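Side-chain contacts in pyruvate kinase (Toxoplasma gondii, PDB 3GG8), which catalyses the final step of glycolysis, transferring the phosphoryl group of phosphoenolpyruvate to ADP to give pyruvate and ATP: residues 193-196 and 197-200; 257-260 and 261-265; 141-145 and 146-150; 284-288 and 289-293; 158-162 and 163-167. All coordinates share one frame; numbering follows the deposited sequence.

Interaction 1 of 5, residues 193-196 and 197-200; sequences MNLP and NVKV
L195 meets the chain that follows it through both its carbonyl and its side chain. Its O takes the N-H of V198 at 3.0 Å. That bond is bent, with 138° at the hydrogen, and the donor stands somewhat tilted from the carbonyl plane. On the inner side of the bend the two side chains point at each other, L195 CB lying 4.0 Å from V198 CB. Farther out, the L195 branch CD2 comes within 4.4 Å of V200 CG2, a looser apolar touch that brings V200 in beside the same leucine. Both valines and the leucine are buried, and L195 also rests on Y145 and on I158 of strand 157-160.

P196 comes next and forms the first corner of the bend. Its CB points away overall, though it still touches N197 N, while P196 O is approached by V198 CG2 at 3.8 Å. The rotation of V198 accounts for this, since CG1 is anti to the backbone N (chi1 172°) and CG2 is left beside that N. N197 takes the following corner with a positive phi of 68°, and its side chain leads outward to V259.

Proline and then asparagine at the two corners, with the carbonyl of L195 bonded to the amide of V198, make a type II beta turn. Here it ends edge strand 193-194 of the six-stranded mixed sheet and sends the chain back toward the barrel, as at the hinge between the B domain and the barrel in pyruvate kinases.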
loop_
_atom_site.group_PDB
_atom_site.type_symbol
_atom_site.label_atom_id
_atom_site.label_comp_id
_atom_site.label_asym_id
_atom_site.label_seq_id
_atom_site.Cartn_x
_atom_site.Cartn_y
_atom_site.Cartn_z
ATOM N N MET C 193 12.914 8.826 -48.595
ATOM C CA MET C 193 12.344 10.078 -48.126
ATOM C C MET C 193 11.372 9.820 -46.980
ATOM O O MET C 193 10.680 8.793 -46.931
ATOM C CB MET C 193 11.649 10.821 -49.278
ATOM C CG MET C 193 12.615 11.243 -50.389
ATOM S SD MET C 193 11.839 12.032 -51.815
ATOM C CE MET C 193 11.109 13.501 -51.076
ATOM N N ASN C 194 11.347 10.761 -46.042
ATOM C CA ASN C 194 10.408 10.719 -44.946
ATOM C C ASN C 194 9.581 11.986 -44.895
ATOM O O ASN C 194 10.068 13.083 -45.219
ATOM C CB ASN C 194 11.143 10.483 -43.625
ATOM C CG ASN C 194 11.807 9.113 -43.578
ATOM O OD1 ASN C 194 12.872 8.917 -44.151
ATOM N ND2 ASN C 194 11.165 8.161 -42.912
ATOM N N LEU C 195 8.330 11.820 -44.475
ATOM C CA LEU C 195 7.376 12.923 -44.385
ATOM C C LEU C 195 6.856 13.107 -42.953
ATOM O O LEU C 195 5.714 12.756 -42.675
ATOM C CB LEU C 195 6.215 12.638 -45.333
ATOM C CG LEU C 195 6.163 13.191 -46.754
ATOM C CD1 LEU C 195 7.519 13.399 -47.442
ATOM C CD2 LEU C 195 5.191 12.356 -47.610
ATOM N N PRO C 196 7.697 13.644 -42.041
ATOM C CA PRO C 196 7.326 13.831 -40.629
ATOM C C PRO C 196 5.944 14.481 -40.436
ATOM O O PRO C 196 5.670 15.511 -41.051
ATOM C CB PRO C 196 8.422 14.771 -40.107
ATOM C CG PRO C 196 9.601 14.478 -40.958
ATOM C CD PRO C 196 9.075 14.100 -42.314
ATOM N N ASN C 197 5.079 13.866 -39.622
ATOM C CA ASN C 197 3.756 14.427 -39.299
ATOM C C ASN C 197 2.784 14.458 -40.506
ATOM O O ASN C 197 1.793 15.200 -40.494
ATOM C CB ASN C 197 3.917 15.839 -38.700
ATOM C CG ASN C 197 2.928 16.138 -37.581
ATOM O OD1 ASN C 197 2.295 15.243 -37.006
ATOM N ND2 ASN C 197 2.807 17.419 -37.250
ATOM N N VAL C 198 3.071 13.652 -41.535
ATOM C CA VAL C 198 2.207 13.568 -42.728
ATOM C C VAL C 198 1.870 12.106 -43.061
ATOM O O VAL C 198 2.761 11.263 -43.180
ATOM C CB VAL C 198 2.865 14.259 -43.969
ATOM C CG1 VAL C 198 2.055 14.007 -45.237
ATOM C CG2 VAL C 198 3.011 15.743 -43.751
ATOM N N LYS C 199 0.581 11.808 -43.201
ATOM C CA LYS C 199 0.142 10.476 -43.598
ATOM C C LYS C 199 0.565 10.159 -45.049
ATOM O O LYS C 199 0.363 10.965 -45.952
ATOM C CB LYS C 199 -1.380 10.341 -43.397
ATOM C CG LYS C 199 -2.016 9.186 -44.161
ATOM C CD LYS C 199 -3.246 8.601 -43.471
ATOM C CE LYS C 199 -3.423 7.141 -43.895
ATOM N NZ LYS C 199 -4.319 6.348 -42.991
ATOM N N VAL C 200 1.160 8.994 -45.264
ATOM C CA VAL C 200 1.575 8.589 -46.608
ATOM C C VAL C 200 0.413 7.886 -47.307
ATOM O O VAL C 200 -0.073 6.870 -46.821
ATOM C CB VAL C 200 2.847 7.707 -46.595
ATOM C CG1 VAL C 200 3.246 7.314 -48.010
ATOM C CG2 VAL C 200 4.001 8.448 -45.902
#

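Interaction 2 of 5, residues 257-260 and 261-265; sequences ENVE and GLVNF
V259 and V263, one helical turn apart, touch through V259 CG1 and V263 CG2 at 3.9 Å, the two side chains crossing at a slant. V263 CG2 also leans on the V259 carbonyl, 3.3 Å from V259 O, the oxygen that receives the V263 N-H in a short, nearly straight bond of 2.7 Å. L262 presses in similarly one residue earlier: L262 CG sits 3.4 Å from N258 O, and that oxygen accepts from the L262 amide.

E260 and N264 run side by side in the same direction. E260 bends at its second torsion, which folds the carboxylate over until E260 OE1 is 3.6 Å from N264 ND2, with the carboxylate and amide planes 61° apart. The approach is loose, and N264 ND2 also hydrogen-bonds to the carbonyl of Q231.

At the start of this short helix, 259-263, which follows barrel strand 251-256, N258 is the N-cap. Its CG occupies the crowded position between the backbone N and the carbonyl carbon (chi1 73°), which turns OD1 back over the first helical turn. There N258 OD1 accepts from G261 N at 3.4 Å, a weak but well-aligned bond at 164°.

In the second shell Q231 fixes the cap as well: its OE1 takes a hydrogen bond from N258 ND2, which sets the turn of the amide. L262 is packed against A294 and M298 of helix 288-305, while V259 meets I286 and also reaches L25 of the second subunit.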
loop_
_atom_site.group_PDB
_atom_site.type_symbol
_atom_site.label_atom_id
_atom_site.label_comp_id
_atom_site.label_asym_id
_atom_site.label_seq_id
_atom_site.Cartn_x
_atom_site.Cartn_y
_atom_site.Cartn_z
ATOM N N GLU C 257 6.176 3.029 -37.324
ATOM C CA GLU C 257 7.278 3.741 -37.980
ATOM C C GLU C 257 7.046 5.235 -38.221
ATOM O O GLU C 257 7.998 5.949 -38.557
ATOM C CB GLU C 257 7.624 3.098 -39.321
ATOM C CG GLU C 257 7.643 1.575 -39.333
ATOM C CD GLU C 257 8.373 1.023 -40.527
ATOM O OE1 GLU C 257 7.932 0.014 -41.090
ATOM O OE2 GLU C 257 9.404 1.597 -40.907
ATOM N N ASN C 258 5.808 5.716 -38.082
ATOM C CA ASN C 258 5.552 7.157 -38.213
ATOM C C ASN C 258 4.493 7.688 -37.231
ATOM O O ASN C 258 4.069 6.974 -36.308
ATOM C CB ASN C 258 5.280 7.563 -39.685
ATOM C CG ASN C 258 3.911 7.123 -40.201
ATOM O OD1 ASN C 258 3.266 6.230 -39.641
ATOM N ND2 ASN C 258 3.464 7.756 -41.292
ATOM N N VAL C 259 4.112 8.954 -37.418
ATOM C CA VAL C 259 3.118 9.629 -36.587
ATOM C C VAL C 259 1.719 8.980 -36.646
ATOM O O VAL C 259 1.052 8.888 -35.619
ATOM C CB VAL C 259 3.087 11.170 -36.881
ATOM C CG1 VAL C 259 1.871 11.875 -36.223
ATOM C CG2 VAL C 259 4.393 11.814 -36.418
ATOM N N GLU C 260 1.281 8.537 -37.830
ATOM C CA GLU C 260 -0.027 7.876 -37.971
ATOM C C GLU C 260 -0.110 6.605 -37.140
ATOM O O GLU C 260 -1.146 6.330 -36.523
ATOM C CB GLU C 260 -0.354 7.532 -39.428
ATOM C CG GLU C 260 -0.700 8.709 -40.309
ATOM C CD GLU C 260 -1.910 9.502 -39.824
ATOM O OE1 GLU C 260 -3.017 8.923 -39.682
ATOM O OE2 GLU C 260 -1.741 10.716 -39.599
ATOM N N GLY C 261 0.972 5.829 -37.159
ATOM C CA GLY C 261 1.097 4.627 -36.340
ATOM C C GLY C 261 0.985 4.986 -34.874
ATOM O O GLY C 261 0.209 4.383 -34.148
ATOM N N LEU C 262 1.745 5.996 -34.453
ATOM C CA LEU C 262 1.689 6.504 -33.092
ATOM C C LEU C 262 0.301 7.012 -32.689
ATOM O O LEU C 262 -0.237 6.613 -31.656
ATOM C CB LEU C 262 2.748 7.593 -32.894
ATOM C CG LEU C 262 4.218 7.137 -32.932
ATOM C CD1 LEU C 262 5.139 8.333 -32.959
ATOM C CD2 LEU C 262 4.564 6.237 -31.752
ATOM N N VAL C 263 -0.290 7.867 -33.519
ATOM C CA VAL C 263 -1.610 8.440 -33.233
ATOM C C VAL C 263 -2.712 7.370 -33.199
ATOM O O VAL C 263 -3.669 7.460 -32.409
ATOM C CB VAL C 263 -1.942 9.588 -34.224
ATOM C CG1 VAL C 263 -3.412 9.984 -34.165
ATOM C CG2 VAL C 263 -1.078 10.787 -33.927
ATOM N N ASN C 264 -2.583 6.351 -34.038
ATOM C CA ASN C 264 -3.557 5.279 -34.005
ATOM C C ASN C 264 -3.115 4.063 -33.192
ATOM O O ASN C 264 -3.741 3.003 -33.305
ATOM C CB ASN C 264 -3.984 4.883 -35.427
ATOM C CG ASN C 264 -4.603 6.040 -36.194
ATOM O OD1 ASN C 264 -5.617 6.598 -35.787
ATOM N ND2 ASN C 264 -3.989 6.409 -37.299
ATOM N N PHE C 265 -2.077 4.219 -32.354
ATOM C CA PHE C 265 -1.468 3.068 -31.670
ATOM C C PHE C 265 -2.421 2.148 -30.911
ATOM O O PHE C 265 -2.288 0.932 -31.000
ATOM C CB PHE C 265 -0.303 3.456 -30.743
ATOM C CG PHE C 265 0.372 2.257 -30.104
ATOM C CD1 PHE C 265 1.246 1.456 -30.840
ATOM C CD2 PHE C 265 0.097 1.901 -28.775
ATOM C CE1 PHE C 265 1.850 0.322 -30.252
ATOM C CE2 PHE C 265 0.710 0.770 -28.173
ATOM C CZ PHE C 265 1.577 -0.018 -28.915
#

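Interaction 3 of 5, residues 141-145 and 146-150; sequences IACSY and GALPQ
The ring of Y145 lies across the backbone of A147 and L148, one face set on the bend the chain makes as it turns. L148 N sits 3.6 Å above the ring plane, displaced toward the rim, and the carbonyl carbon of A147 lies over the same face. The A147 methyl is a bump against the outer part of that face, on the CE2 and CZ side, with A147 CB 3.8 Å from Y145 CE2. L148 CB stays on this side too but farther out, past the CD1 corner, approaching Y145 CD1 at 3.9 Å. The ring gets there because CG is anti to the backbone N of Y145 (chi1 177°) and thus beside the carbonyl carbon, on the side where the chain continues.

The bend itself is a type I beta turn from Y145 to L148, placed just beyond strand 140-142 at the edge of the mixed sheet. The L148 N-H closes it on Y145 O at 3.1 Å, coming from well above the carbonyl plane and not along a lone pair.

A second fit involves the L148 CD2 methyl, which lodges by the sulfur of C143, 3.9 Å from SG. With SG beside its own carbonyl carbon (chi1 164°), the sulfur also receives the N-H of Y145, two residues on, Y145 N lying 3.5 Å from C143 SG with 158° at the hydrogen. I128 of strand 125-129 packs on both C143 and L148. The phenol oxygen reaches past the turn, where S151 OG and the amide of Q201 hydrogen-bond to it.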
loop_
_atom_site.group_PDB
_atom_site.type_symbol
_atom_site.label_atom_id
_atom_site.label_comp_id
_atom_site.label_asym_id
_atom_site.label_seq_id
_atom_site.Cartn_x
_atom_site.Cartn_y
_atom_site.Cartn_z
ATOM N N ILE C 141 14.690 18.118 -58.097
ATOM C CA ILE C 141 14.721 16.651 -58.072
ATOM C C ILE C 141 13.320 16.031 -58.186
ATOM O O ILE C 141 12.312 16.719 -57.989
ATOM C CB ILE C 141 15.491 16.076 -56.815
ATOM C CG1 ILE C 141 14.748 16.343 -55.505
ATOM C CG2 ILE C 141 16.933 16.607 -56.749
ATOM C CD1 ILE C 141 15.257 15.481 -54.334
ATOM N N ALA C 142 13.267 14.735 -58.497
ATOM C CA ALA C 142 12.004 13.993 -58.598
ATOM C C ALA C 142 11.764 13.123 -57.371
ATOM O O ALA C 142 12.712 12.699 -56.709
ATOM C CB ALA C 142 11.991 13.154 -59.840
ATOM N N CYS C 143 10.488 12.871 -57.080
ATOM C CA CYS C 143 10.059 12.049 -55.948
ATOM C C CYS C 143 9.018 11.024 -56.422
ATOM O O CYS C 143 8.098 11.376 -57.158
ATOM C CB CYS C 143 9.489 12.951 -54.849
ATOM S SG CYS C 143 8.508 12.136 -53.569
ATOM N N SER C 144 9.161 9.769 -55.995
ATOM C CA SER C 144 8.309 8.666 -56.480
ATOM C C SER C 144 6.846 8.761 -56.053
ATOM O O SER C 144 5.977 8.101 -56.633
ATOM C CB SER C 144 8.876 7.330 -56.022
ATOM O OG SER C 144 8.812 7.236 -54.614
ATOM N N TYR C 145 6.596 9.580 -55.032
ATOM C CA TYR C 145 5.296 9.697 -54.396
ATOM C C TYR C 145 4.465 10.787 -55.069
ATOM O O TYR C 145 4.659 11.976 -54.824
ATOM C CB TYR C 145 5.502 9.949 -52.900
ATOM C CG TYR C 145 4.252 10.172 -52.081
ATOM C CD1 TYR C 145 4.211 11.185 -51.116
ATOM C CD2 TYR C 145 3.115 9.363 -52.243
ATOM C CE1 TYR C 145 3.064 11.404 -50.347
ATOM C CE2 TYR C 145 1.960 9.579 -51.481
ATOM C CZ TYR C 145 1.947 10.604 -50.541
ATOM O OH TYR C 145 0.836 10.826 -49.779
ATOM N N GLY C 146 3.538 10.353 -55.919
ATOM C CA GLY C 146 2.779 11.249 -56.803
ATOM C C GLY C 146 1.869 12.240 -56.101
ATOM O O GLY C 146 1.588 13.312 -56.637
ATOM N N ALA C 147 1.408 11.866 -54.909
ATOM C CA ALA C 147 0.537 12.699 -54.088
ATOM C C ALA C 147 1.304 13.587 -53.099
ATOM O O ALA C 147 0.697 14.176 -52.218
ATOM C CB ALA C 147 -0.467 11.823 -53.332
ATOM N N LEU C 148 2.623 13.690 -53.235
ATOM C CA LEU C 148 3.401 14.608 -52.375
ATOM C C LEU C 148 2.813 16.036 -52.229
ATOM O O LEU C 148 2.664 16.538 -51.099
ATOM C CB LEU C 148 4.878 14.668 -52.807
ATOM C CG LEU C 148 5.821 15.581 -52.017
ATOM C CD1 LEU C 148 5.972 15.107 -50.563
ATOM C CD2 LEU C 148 7.172 15.720 -52.708
ATOM N N PRO C 149 2.491 16.701 -53.354
ATOM C CA PRO C 149 2.051 18.101 -53.228
ATOM C C PRO C 149 0.678 18.248 -52.572
ATOM O O PRO C 149 0.320 19.339 -52.117
ATOM C CB PRO C 149 2.005 18.594 -54.682
ATOM C CG PRO C 149 2.724 17.561 -55.492
ATOM C CD PRO C 149 2.513 16.269 -54.765
ATOM N N GLN C 150 -0.067 17.145 -52.519
ATOM C CA GLN C 150 -1.374 17.088 -51.870
ATOM C C GLN C 150 -1.312 16.414 -50.481
ATOM O O GLN C 150 -2.341 16.068 -49.903
ATOM C CB GLN C 150 -2.367 16.350 -52.779
ATOM C CG GLN C 150 -2.764 17.122 -54.068
ATOM C CD GLN C 150 -1.765 16.947 -55.212
ATOM O OE1 GLN C 150 -1.329 15.835 -55.505
ATOM N NE2 GLN C 150 -1.415 18.053 -55.871
#

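Interaction 4 of 5, residues 284-288 and 289-293; sequences MEIPP and EKVFL
P288 O is gripped by two donors, water 1 at 2.6 Å and, weakly, the V291 amide N at 3.3 Å. The same water accepts, weakly, from F292 N at 3.2 Å and lies in plane at the edge of the F292 ring. Since P288 O and F292 N stand 4.3 Å apart, the water bridges a pair that does not meet directly. One residue earlier, P287 O takes the N-H of K290 at 3.0 Å, the donor standing well above the carbonyl plane.

The side chains fold back over the prolines. E289 is turned by chi1 of 70° and bent again at chi2, so its carboxylate returns along the P288 ring, E289 OE1 reaching P288 CG at 3.5 Å. K290 runs beside P287, with K290 CD 3.8 Å from P287 CB, before its ammonium crosses to the second subunit, where it pairs with E369 and the carbonyl of E26. Inward, I286 CG1 meets V291 CG2 at 3.7 Å, while I286 also leans on L262.

Proline is well tolerated at a helix start, where first-turn amides need no partner within the helix; here two prolines lead in, and water is inserted in the P288 O to F292 N link. This start opens helix 288-305, between barrel strands 275-278 and 309-312 and against the neighbouring subunit.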
loop_
_atom_site.group_PDB
_atom_site.type_symbol
_atom_site.label_atom_id
_atom_site.label_comp_id
_atom_site.label_asym_id
_atom_site.label_seq_id
_atom_site.Cartn_x
_atom_site.Cartn_y
_atom_site.Cartn_z
ATOM N N MET C 284 13.034 9.390 -37.910
ATOM C CA MET C 284 12.927 10.131 -39.185
ATOM C C MET C 284 11.606 10.885 -39.300
ATOM O O MET C 284 11.384 11.599 -40.285
ATOM C CB MET C 284 13.018 9.195 -40.402
ATOM C CG MET C 284 14.317 8.428 -40.588
ATOM S SD MET C 284 15.757 9.483 -40.517
ATOM C CE MET C 284 17.019 8.207 -40.434
ATOM N N GLU C 285 10.724 10.711 -38.315
ATOM C CA GLU C 285 9.331 11.166 -38.433
ATOM C C GLU C 285 8.900 12.066 -37.280
ATOM O O GLU C 285 7.886 12.762 -37.384
ATOM C CB GLU C 285 8.362 9.971 -38.533
ATOM C CG GLU C 285 8.658 8.946 -39.642
ATOM C CD GLU C 285 8.042 9.314 -40.975
ATOM O OE1 GLU C 285 7.160 10.210 -41.022
ATOM O OE2 GLU C 285 8.449 8.700 -41.978
ATOM N N ILE C 286 9.639 12.009 -36.165
ATOM C CA ILE C 286 9.386 12.857 -35.006
ATOM C C ILE C 286 10.719 13.396 -34.462
ATOM O O ILE C 286 11.774 12.846 -34.764
ATOM C CB ILE C 286 8.555 12.128 -33.868
ATOM C CG1 ILE C 286 9.378 11.045 -33.154
ATOM C CG2 ILE C 286 7.217 11.554 -34.386
ATOM C CD1 ILE C 286 8.701 10.485 -31.908
ATOM N N PRO C 287 10.693 14.505 -33.697
ATOM C CA PRO C 287 11.949 14.869 -33.012
ATOM C C PRO C 287 12.619 13.658 -32.311
ATOM O O PRO C 287 11.942 12.875 -31.647
ATOM C CB PRO C 287 11.497 15.923 -32.008
ATOM C CG PRO C 287 10.354 16.605 -32.711
ATOM C CD PRO C 287 9.633 15.506 -33.470
ATOM N N PRO C 288 13.937 13.488 -32.490
ATOM C CA PRO C 288 14.677 12.351 -31.908
ATOM C C PRO C 288 14.499 12.232 -30.399
ATOM O O PRO C 288 14.465 11.117 -29.879
ATOM C CB PRO C 288 16.148 12.685 -32.216
ATOM C CG PRO C 288 16.148 14.135 -32.552
ATOM C CD PRO C 288 14.833 14.374 -33.245
ATOM N N GLU C 289 14.362 13.379 -29.730
ATOM C CA GLU C 289 14.228 13.455 -28.277
ATOM C C GLU C 289 12.864 12.994 -27.757
ATOM O O GLU C 289 12.595 13.094 -26.557
ATOM C CB GLU C 289 14.531 14.881 -27.769
ATOM C CG GLU C 289 13.501 15.950 -28.116
ATOM C CD GLU C 289 13.844 16.735 -29.371
ATOM O OE1 GLU C 289 14.612 16.238 -30.225
ATOM O OE2 GLU C 289 13.340 17.871 -29.502
ATOM N N LYS C 290 12.009 12.522 -28.655
ATOM C CA LYS C 290 10.688 12.031 -28.286
ATOM C C LYS C 290 10.518 10.540 -28.582
ATOM O O LYS C 290 9.642 9.891 -28.017
ATOM C CB LYS C 290 9.597 12.838 -28.988
ATOM C CG LYS C 290 9.479 14.285 -28.504
ATOM C CD LYS C 290 8.744 15.149 -29.511
ATOM C CE LYS C 290 7.395 15.694 -28.990
ATOM N NZ LYS C 290 7.481 16.512 -27.730
ATOM N N VAL C 291 11.363 9.997 -29.451
ATOM C CA VAL C 291 11.301 8.571 -29.774
ATOM C C VAL C 291 11.436 7.708 -28.525
ATOM O O VAL C 291 10.773 6.672 -28.404
ATOM C CB VAL C 291 12.367 8.147 -30.813
ATOM C CG1 VAL C 291 12.266 6.653 -31.131
ATOM C CG2 VAL C 291 12.207 8.963 -32.080
ATOM N N PHE C 292 12.284 8.126 -27.598
ATOM C CA PHE C 292 12.512 7.298 -26.427
ATOM C C PHE C 292 11.240 7.256 -25.552
ATOM O O PHE C 292 10.910 6.207 -24.989
ATOM C CB PHE C 292 13.737 7.779 -25.660
ATOM C CG PHE C 292 13.464 8.934 -24.776
ATOM C CD1 PHE C 292 12.972 8.731 -23.491
ATOM C CD2 PHE C 292 13.684 10.226 -25.220
ATOM C CE1 PHE C 292 12.685 9.804 -22.662
ATOM C CE2 PHE C 292 13.403 11.326 -24.388
ATOM C CZ PHE C 292 12.906 11.108 -23.112
ATOM N N LEU C 293 10.535 8.390 -25.467
ATOM C CA LEU C 293 9.223 8.467 -24.800
ATOM C C LEU C 293 8.187 7.532 -25.451
ATOM O O LEU C 293 7.545 6.723 -24.766
ATOM C CB LEU C 293 8.692 9.904 -24.814
ATOM C CG LEU C 293 9.273 10.925 -23.842
ATOM C CD1 LEU C 293 8.761 12.317 -24.191
ATOM C CD2 LEU C 293 8.937 10.588 -22.381
HETATM O O HOH W 1 15.246 9.193 -28.395
#

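Interaction 5 of 5, residues 158-162 and 163-167; sequences ILIAD and GSLSV
I160 and L165 face each other as a hydrogen-bonded antiparallel pair, their side chains lying side by side and pointing the same way until I160 CD1 and L165 CD2 come 3.9 Å apart. I158 and V167, the next hydrogen-bonded pair on this face, touch through I158 CB and V167 CG2 at 3.8 Å. That methyl is wedged between the backbone N and the carbonyl carbon of V167, which also brings it over the carbonyl of I158. On the other face L159 straddles two partners: L159 CD1 reaches S166 OG at 3.8 Å, and L159 CG lies 3.8 Å from G163 CA, over the glycine of the bend. R324 of the second subunit packs on S166 and bonds weakly to G163 O.

Backbone bonds keep these rows in step. I158 N and V167 O meet at 2.8 Å, and L165 N gives I160 O a bond of 3.0 Å that is almost straight (176°). A type I' turn joins the strands, with D162 and G163 at its corners, both at positive phi. S164 N closes it on A161 O at 2.8 Å, and the A161 methyl abuts the S164 methylene, CB to CB 3.6 Å. A classic beta bulge sets two residues, S164 and L165, opposite I160.

The hairpin thus has two characters: the face of I158, I160, L165 and V167 is aliphatic and buried, held by dispersion contacts, whereas that of L159 and S166 mixes carbon with a hydroxyl.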
loop_
_atom_site.group_PDB
_atom_site.type_symbol
_atom_site.label_atom_id
_atom_site.label_comp_id
_atom_site.label_asym_id
_atom_site.label_seq_id
_atom_site.Cartn_x
_atom_site.Cartn_y
_atom_site.Cartn_z
ATOM N N ILE C 158 10.463 17.810 -44.899
ATOM C CA ILE C 158 10.748 16.571 -45.630
ATOM C C ILE C 158 12.203 16.156 -45.419
ATOM O O ILE C 158 13.121 16.959 -45.646
ATOM C CB ILE C 158 10.495 16.692 -47.160
ATOM C CG1 ILE C 158 9.053 17.071 -47.473
ATOM C CG2 ILE C 158 10.851 15.385 -47.874
ATOM C CD1 ILE C 158 8.867 17.474 -48.934
ATOM N N LEU C 159 12.397 14.907 -44.997
ATOM C CA LEU C 159 13.728 14.312 -44.825
ATOM C C LEU C 159 14.131 13.445 -46.020
ATOM O O LEU C 159 13.308 12.690 -46.568
ATOM C CB LEU C 159 13.794 13.492 -43.532
ATOM C CG LEU C 159 14.412 14.129 -42.283
ATOM C CD1 LEU C 159 13.749 15.434 -41.929
ATOM C CD2 LEU C 159 14.327 13.175 -41.116
ATOM N N ILE C 160 15.398 13.560 -46.413
ATOM C CA ILE C 160 15.936 12.886 -47.600
ATOM C C ILE C 160 17.234 12.159 -47.262
ATOM O O ILE C 160 18.089 12.710 -46.566
ATOM C CB ILE C 160 16.184 13.888 -48.753
ATOM C CG1 ILE C 160 14.877 14.574 -49.146
ATOM C CG2 ILE C 160 16.809 13.186 -49.959
ATOM C CD1 ILE C 160 15.062 15.867 -49.914
ATOM N N ALA C 161 17.367 10.923 -47.749
ATOM C CA ALA C 161 18.588 10.106 -47.561
ATOM C C ALA C 161 18.902 9.789 -46.093
ATOM O O ALA C 161 19.891 10.281 -45.535
ATOM C CB ALA C 161 19.802 10.758 -48.245
ATOM N N ASP C 162 18.063 8.939 -45.496
ATOM C CA ASP C 162 18.131 8.621 -44.067
ATOM C C ASP C 162 18.296 9.867 -43.183
ATOM O O ASP C 162 19.059 9.862 -42.210
ATOM C CB ASP C 162 19.235 7.579 -43.786
ATOM C CG ASP C 162 19.006 6.265 -44.535
ATOM O OD1 ASP C 162 19.998 5.596 -44.890
ATOM O OD2 ASP C 162 17.837 5.911 -44.795
ATOM N N GLY C 163 17.560 10.922 -43.523
ATOM C CA GLY C 163 17.576 12.169 -42.766
ATOM C C GLY C 163 18.860 12.946 -42.926
ATOM O O GLY C 163 19.162 13.794 -42.097
ATOM N N SER C 164 19.614 12.629 -43.983
ATOM C CA SER C 164 20.824 13.345 -44.388
ATOM C C SER C 164 20.534 14.819 -44.560
ATOM O O SER C 164 21.191 15.679 -43.969
ATOM C CB SER C 164 21.277 12.846 -45.760
ATOM O OG SER C 164 22.409 12.033 -45.691
ATOM N N LEU C 165 19.557 15.084 -45.429
ATOM C CA LEU C 165 19.160 16.427 -45.804
ATOM C C LEU C 165 17.754 16.646 -45.294
ATOM O O LEU C 165 16.893 15.757 -45.407
ATOM C CB LEU C 165 19.212 16.594 -47.325
ATOM C CG LEU C 165 18.630 17.851 -47.977
ATOM C CD1 LEU C 165 19.423 19.129 -47.657
ATOM C CD2 LEU C 165 18.560 17.632 -49.467
ATOM N N SER C 166 17.549 17.827 -44.719
ATOM C CA SER C 166 16.257 18.254 -44.235
ATOM C C SER C 166 15.834 19.524 -44.965
ATOM O O SER C 166 16.564 20.524 -44.962
ATOM C CB SER C 166 16.310 18.492 -42.733
ATOM O OG SER C 166 15.087 19.027 -42.277
ATOM N N VAL C 167 14.670 19.467 -45.610
ATOM C CA VAL C 167 14.101 20.639 -46.267
ATOM C C VAL C 167 12.766 21.037 -45.615
ATOM O O VAL C 167 11.987 20.172 -45.191
ATOM C CB VAL C 167 13.957 20.459 -47.814
ATOM C CG1 VAL C 167 15.318 20.180 -48.471
ATOM C CG2 VAL C 167 12.965 19.351 -48.161
#

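In the fold
Interactions 5, 1 and 3 belong to the mixed sheet, interactions 2 and 4 to the barrel. Strands 157-160 and 193-194 are neighbours, joined where N194 N meets L159 O at 2.8 Å, and L148 CD1 of interaction 3 lies 4.1 Å from I158 CD1 of interaction 5. Between the two groups, N194 ND2 is 2.9 Å from E285 OE2, K199 CB 3.6 Å from E260 CG, and M284 CE 3.2 Å from D162 O. Within the barrel, N258 CB and E285 OE1 approach to 3.5 Å. Interactions 3 and 4 are the farthest apart, about 24 Å between centres. In pyruvate kinases the cleft between these domains holds the active site, and the contacts joining them probably border it.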